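Phosphoribosylaminoimidazole carboxylase, ATPase subunit (PDB 3AW8) probably catalyses the ATP-dependent carboxylation of 5-aminoimidazole ribonucleotide with hydrogencarbonate to N5-carboxyaminoimidazole ribonucleotide in purine biosynthesis. Local coordinates at residues A[30-35]-A[42-47]; A[208-213]-A[301-306]. One frame throughout, in Å; residues are numbered along the deposited sequence.

Contact 1 (A[30-35]-A[42-47]); sequences PSPEAC and LVVGEF
In the Rossmann-like preATP-grasp domain, Pro-30, Pro-32 and Ala-34 lie against the end of strand 41-44 and the residues that follow it, through Leu-42, Val-44, Glu-46 and Phe-47. The pyrrolidine of Pro-30 is touched at two of its carbons. On one side, its CB meets OE2 of Glu-46 at 3.4 Å; that side chain starts away from the loop but bends at chi2 (-70°), which swings its carboxylate back across the proline at about a right angle. On the other, CD lies 3.9 Å from CE2 of Phe-47, whose ring meets it obliquely. The backbones also come close here, with Pro-30 N 3.2 Å from Gly-45 O, yet the tertiary amide nitrogen of the proline carries no hydrogen, so this is proximity without a bond. Strand 41-44 is outermost in the four-stranded parallel sheet of this chain, and its pairing is with strand 25-29: Val-43 and Gly-45 both bond to the backbone of Asp-29, just ahead of Pro-30. The loop therefore leaves strand 25-29 and immediately turns along the neighbouring strand's end. Val-44 meets the loop with both methyls. With CG1 anti to the backbone N (chi1 -175°), they divide the work: CG1 lies 3.6 Å from Pro-30 O and 3.9 Å from Pro-32 CG, while CG2 lies 3.7 Å from Pro-32 CA. After Pro-30, a type I beta turn from Ser-31 to Ala-34, closed by Ala-34 N to Ser-31 O at 3.1 Å, points the methyl of Ala-34 toward the strand, where CB reaches CG of Leu-42 at 4.4 Å. The Asp-29 carboxylate also accepts a hydrogen bond from Ser-31 N at the start of this turn, and Phe-47 also touches Phe-67, Val-70 and Pro-71.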
# COMPACT_ATOMS: atom_id res chain seq x y z
N PRO A 30 -14.96 -16.33 13.16
CA PRO A 30 -14.99 -17.52 14.01
C PRO A 30 -13.66 -18.28 14.10
O PRO A 30 -13.49 -19.16 14.95
CB PRO A 30 -16.11 -18.35 13.39
CG PRO A 30 -16.07 -17.96 11.95
CD PRO A 30 -15.88 -16.48 12.02
N SER A 31 -12.72 -17.94 13.23
CA SER A 31 -11.43 -18.62 13.24
C SER A 31 -10.32 -17.77 13.83
O SER A 31 -10.05 -16.67 13.34
CB SER A 31 -11.06 -19.05 11.84
OG SER A 31 -9.76 -19.61 11.85
N PRO A 32 -9.64 -18.27 14.86
CA PRO A 32 -8.54 -17.55 15.52
C PRO A 32 -7.40 -17.26 14.56
O PRO A 32 -6.58 -16.40 14.82
CB PRO A 32 -8.10 -18.52 16.62
CG PRO A 32 -9.30 -19.38 16.85
CD PRO A 32 -9.81 -19.60 15.46
N GLU A 33 -7.36 -17.99 13.45
CA GLU A 33 -6.31 -17.83 12.45
C GLU A 33 -6.63 -16.85 11.31
O GLU A 33 -5.84 -16.74 10.37
CB GLU A 33 -5.97 -19.19 11.84
CG GLU A 33 -4.77 -19.91 12.46
CD GLU A 33 -4.90 -20.10 13.96
OE1 GLU A 33 -4.56 -19.16 14.72
OE2 GLU A 33 -5.34 -21.20 14.39
N ALA A 34 -7.76 -16.16 11.38
CA ALA A 34 -8.12 -15.22 10.31
C ALA A 34 -6.91 -14.34 9.99
O ALA A 34 -6.35 -13.70 10.88
CB ALA A 34 -9.32 -14.36 10.73
N CYS A 35 -6.52 -14.31 8.72
CA CYS A 35 -5.35 -13.54 8.33
C CYS A 35 -5.48 -12.04 8.60
O CYS A 35 -4.46 -11.34 8.64
CB CYS A 35 -4.99 -13.81 6.86
SG CYS A 35 -6.18 -13.26 5.62
N LEU A 42 -8.67 -8.54 16.18
CA LEU A 42 -9.56 -9.59 15.73
C LEU A 42 -10.31 -10.20 16.90
O LEU A 42 -9.71 -10.65 17.88
CB LEU A 42 -8.74 -10.67 15.00
CG LEU A 42 -9.35 -11.97 14.44
CD1 LEU A 42 -9.09 -13.09 15.41
CD2 LEU A 42 -10.84 -11.80 14.14
N VAL A 43 -11.64 -10.20 16.79
CA VAL A 43 -12.48 -10.77 17.82
C VAL A 43 -12.92 -12.13 17.29
O VAL A 43 -13.55 -12.20 16.23
CB VAL A 43 -13.73 -9.89 18.09
CG1 VAL A 43 -14.69 -10.60 19.03
CG2 VAL A 43 -13.30 -8.56 18.66
N VAL A 44 -12.56 -13.19 18.00
CA VAL A 44 -12.94 -14.53 17.57
C VAL A 44 -14.34 -14.86 18.08
O VAL A 44 -14.62 -14.71 19.27
CB VAL A 44 -11.95 -15.61 18.09
CG1 VAL A 44 -12.32 -16.97 17.52
CG2 VAL A 44 -10.53 -15.25 17.70
N GLY A 45 -15.23 -15.27 17.18
CA GLY A 45 -16.58 -15.60 17.58
C GLY A 45 -17.47 -15.88 16.39
O GLY A 45 -17.22 -15.38 15.29
N GLU A 46 -18.52 -16.68 16.59
CA GLU A 46 -19.46 -16.99 15.52
C GLU A 46 -20.29 -15.75 15.24
O GLU A 46 -20.54 -14.96 16.14
CB GLU A 46 -20.39 -18.14 15.93
CG GLU A 46 -19.68 -19.42 16.35
CD GLU A 46 -19.01 -20.13 15.19
OE1 GLU A 46 -18.31 -21.14 15.43
OE2 GLU A 46 -19.18 -19.68 14.03
N PHE A 47 -20.71 -15.56 14.00
CA PHE A 47 -21.52 -14.40 13.63
C PHE A 47 -22.90 -14.43 14.26
O PHE A 47 -23.54 -13.40 14.42
CB PHE A 47 -21.66 -14.30 12.11
CG PHE A 47 -20.37 -14.03 11.40
CD1 PHE A 47 -19.70 -12.82 11.59
CD2 PHE A 47 -19.80 -14.98 10.56
CE1 PHE A 47 -18.49 -12.56 10.94
CE2 PHE A 47 -18.59 -14.74 9.91
CZ PHE A 47 -17.93 -13.53 10.10

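Contact 2 (A[208-213]-A[301-306]); sequences LRLSLA and AMVNLI
Ala-301 puts its CB 4.0 Å from CD2 of Leu-212, a non-hydrogen-bonded antiparallel pair whose face, shared with Val-303 and Leu-210, is overlaid by helix 346-357 through Leu-349 and Leu-353. Met-302 forms a hydrogen-bonded pair with Ser-211: its N donates to Ser-211 O (2.7 Å), and its O receives Ser-211 N (2.8 Å) on an in-plane lone pair. Its side chain, bent at chi2 (-71°) and chi3 (-57°), lies on the opposite face, with CE 3.6 Å from Leu-208 CD2 and near Ser-211, whose OG bonds Asn-201. At Val-303, CG1 touches CD1 of Leu-210. The strands run at 169° to each other, joining a strand of the ATP-grasp domain to one of the C-terminal domain in a single antiparallel sheet; on its other side, against strand 193-204, segment 208-213 has a classic beta bulge, Arg-209 and Leu-210 both facing Arg-202. Across from Arg-209, Asn-304 binds two carbonyls. Its N donates to Arg-209 O (3.1 Å), which a water also links to Asn-304 O, and its amide ND2 donates to Leu-208 O (2.7 Å), approaching above the carbonyl plane, while also bonding Asn-265 OD1. Cut back to an alanine, this position would lose ND2, and both Leu-208 O and Asn-265 OD1 would probably be left without that donor. The Leu-208 side chain is about 8 Å from the bound AMP. Ile-306 crosses the end of Arg-209 at about a right angle, its CG1 3.6 Å from NH1 of Arg-209 and set obliquely to the guanidinium; Trp-204 O holds NE, and NH1 forms a salt bridge with Glu-362.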
# COMPACT_ATOMS: atom_id res chain seq x y z
N LEU A 208 -11.52 -18.25 -9.77
CA LEU A 208 -10.94 -17.18 -10.57
C LEU A 208 -9.43 -17.43 -10.62
O LEU A 208 -8.78 -17.58 -9.58
CB LEU A 208 -11.20 -15.81 -9.94
CG LEU A 208 -10.47 -14.64 -10.62
CD1 LEU A 208 -11.07 -14.44 -11.99
CD2 LEU A 208 -10.60 -13.36 -9.81
N ARG A 209 -8.87 -17.46 -11.83
CA ARG A 209 -7.44 -17.71 -12.00
C ARG A 209 -6.69 -16.49 -12.50
O ARG A 209 -5.57 -16.25 -12.07
CB ARG A 209 -7.21 -18.85 -12.97
CG ARG A 209 -7.88 -20.14 -12.57
CD ARG A 209 -7.26 -20.75 -11.33
NE ARG A 209 -7.98 -21.96 -10.94
CZ ARG A 209 -7.50 -22.88 -10.12
NH1 ARG A 209 -6.30 -22.75 -9.58
NH2 ARG A 209 -8.23 -23.95 -9.83
N LEU A 210 -7.32 -15.72 -13.38
CA LEU A 210 -6.64 -14.56 -13.94
C LEU A 210 -7.59 -13.42 -14.27
O LEU A 210 -8.71 -13.65 -14.74
CB LEU A 210 -5.90 -14.98 -15.21
CG LEU A 210 -5.11 -13.89 -15.93
CD1 LEU A 210 -3.70 -13.85 -15.36
CD2 LEU A 210 -5.06 -14.18 -17.43
N SER A 211 -7.13 -12.20 -14.05
CA SER A 211 -7.92 -11.01 -14.35
C SER A 211 -7.11 -10.03 -15.21
O SER A 211 -5.98 -9.67 -14.85
CB SER A 211 -8.38 -10.31 -13.06
OG SER A 211 -9.51 -10.95 -12.49
N LEU A 212 -7.68 -9.62 -16.34
CA LEU A 212 -7.00 -8.69 -17.22
C LEU A 212 -7.71 -7.35 -17.21
O LEU A 212 -8.90 -7.25 -17.52
CB LEU A 212 -6.95 -9.27 -18.64
CG LEU A 212 -6.14 -10.56 -18.71
CD1 LEU A 212 -6.34 -11.28 -20.05
CD2 LEU A 212 -4.68 -10.23 -18.49
N ALA A 213 -6.98 -6.31 -16.82
CA ALA A 213 -7.54 -4.96 -16.75
C ALA A 213 -6.64 -3.93 -17.42
O ALA A 213 -5.42 -3.94 -17.23
CB ALA A 213 -7.77 -4.58 -15.29
N ALA A 301 -2.41 -7.52 -14.86
CA ALA A 301 -2.78 -8.92 -14.98
C ALA A 301 -2.76 -9.38 -13.53
O ALA A 301 -1.74 -9.27 -12.83
CB ALA A 301 -1.76 -9.68 -15.80
N MET A 302 -3.90 -9.89 -13.07
CA MET A 302 -4.05 -10.35 -11.70
C MET A 302 -4.05 -11.87 -11.71
O MET A 302 -4.96 -12.48 -12.28
CB MET A 302 -5.38 -9.80 -11.15
CG MET A 302 -5.57 -9.81 -9.63
SD MET A 302 -5.79 -11.44 -8.90
CE MET A 302 -7.24 -12.03 -9.81
N VAL A 303 -3.04 -12.51 -11.13
CA VAL A 303 -3.05 -13.97 -11.12
C VAL A 303 -3.18 -14.47 -9.68
O VAL A 303 -2.35 -14.17 -8.83
CB VAL A 303 -1.79 -14.61 -11.84
CG1 VAL A 303 -1.35 -13.76 -13.01
CG2 VAL A 303 -0.63 -14.82 -10.87
N ASN A 304 -4.24 -15.22 -9.41
CA ASN A 304 -4.46 -15.77 -8.08
C ASN A 304 -3.47 -16.86 -7.74
O ASN A 304 -2.99 -17.58 -8.62
CB ASN A 304 -5.87 -16.35 -7.95
CG ASN A 304 -6.90 -15.32 -7.55
OD1 ASN A 304 -6.56 -14.24 -7.06
ND2 ASN A 304 -8.17 -15.64 -7.76
N LEU A 305 -3.18 -16.98 -6.45
CA LEU A 305 -2.28 -18.00 -5.92
C LEU A 305 -3.21 -18.96 -5.17
O LEU A 305 -3.66 -18.66 -4.06
CB LEU A 305 -1.26 -17.37 -4.97
CG LEU A 305 0.15 -17.03 -5.47
CD1 LEU A 305 0.25 -17.06 -6.99
CD2 LEU A 305 0.56 -15.68 -4.92
N ILE A 306 -3.52 -20.09 -5.80
CA ILE A 306 -4.41 -21.08 -5.22
C ILE A 306 -3.67 -22.31 -4.69
O ILE A 306 -2.88 -22.91 -5.40
CB ILE A 306 -5.46 -21.56 -6.26
CG1 ILE A 306 -6.15 -20.36 -6.91
CG2 ILE A 306 -6.49 -22.47 -5.60
CD1 ILE A 306 -6.93 -19.50 -5.94
O HOH W 1 -4.13 -18.28 -10.97

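In the fold
Contact 1 is a surface contact and contact 2 a buried one; their centres are 27 Å apart and their nearest atoms about 11 Å, so they do not touch. They belong to different sheets. Contact 1 lies at the outermost strand of the parallel sheet in the N-terminal domain, where a loop meets its flank, and its cross-segment chemistry is van der Waals, the strand's backbone bonding going to strand 25-29 and not to the loop. Contact 2 lies inside the eight-stranded antiparallel sheet, pairing strands 88 residues apart. There, backbone hydrogen bonds set the register, the Asn-304 amide adds one more, and the apolar side chains fill in around them.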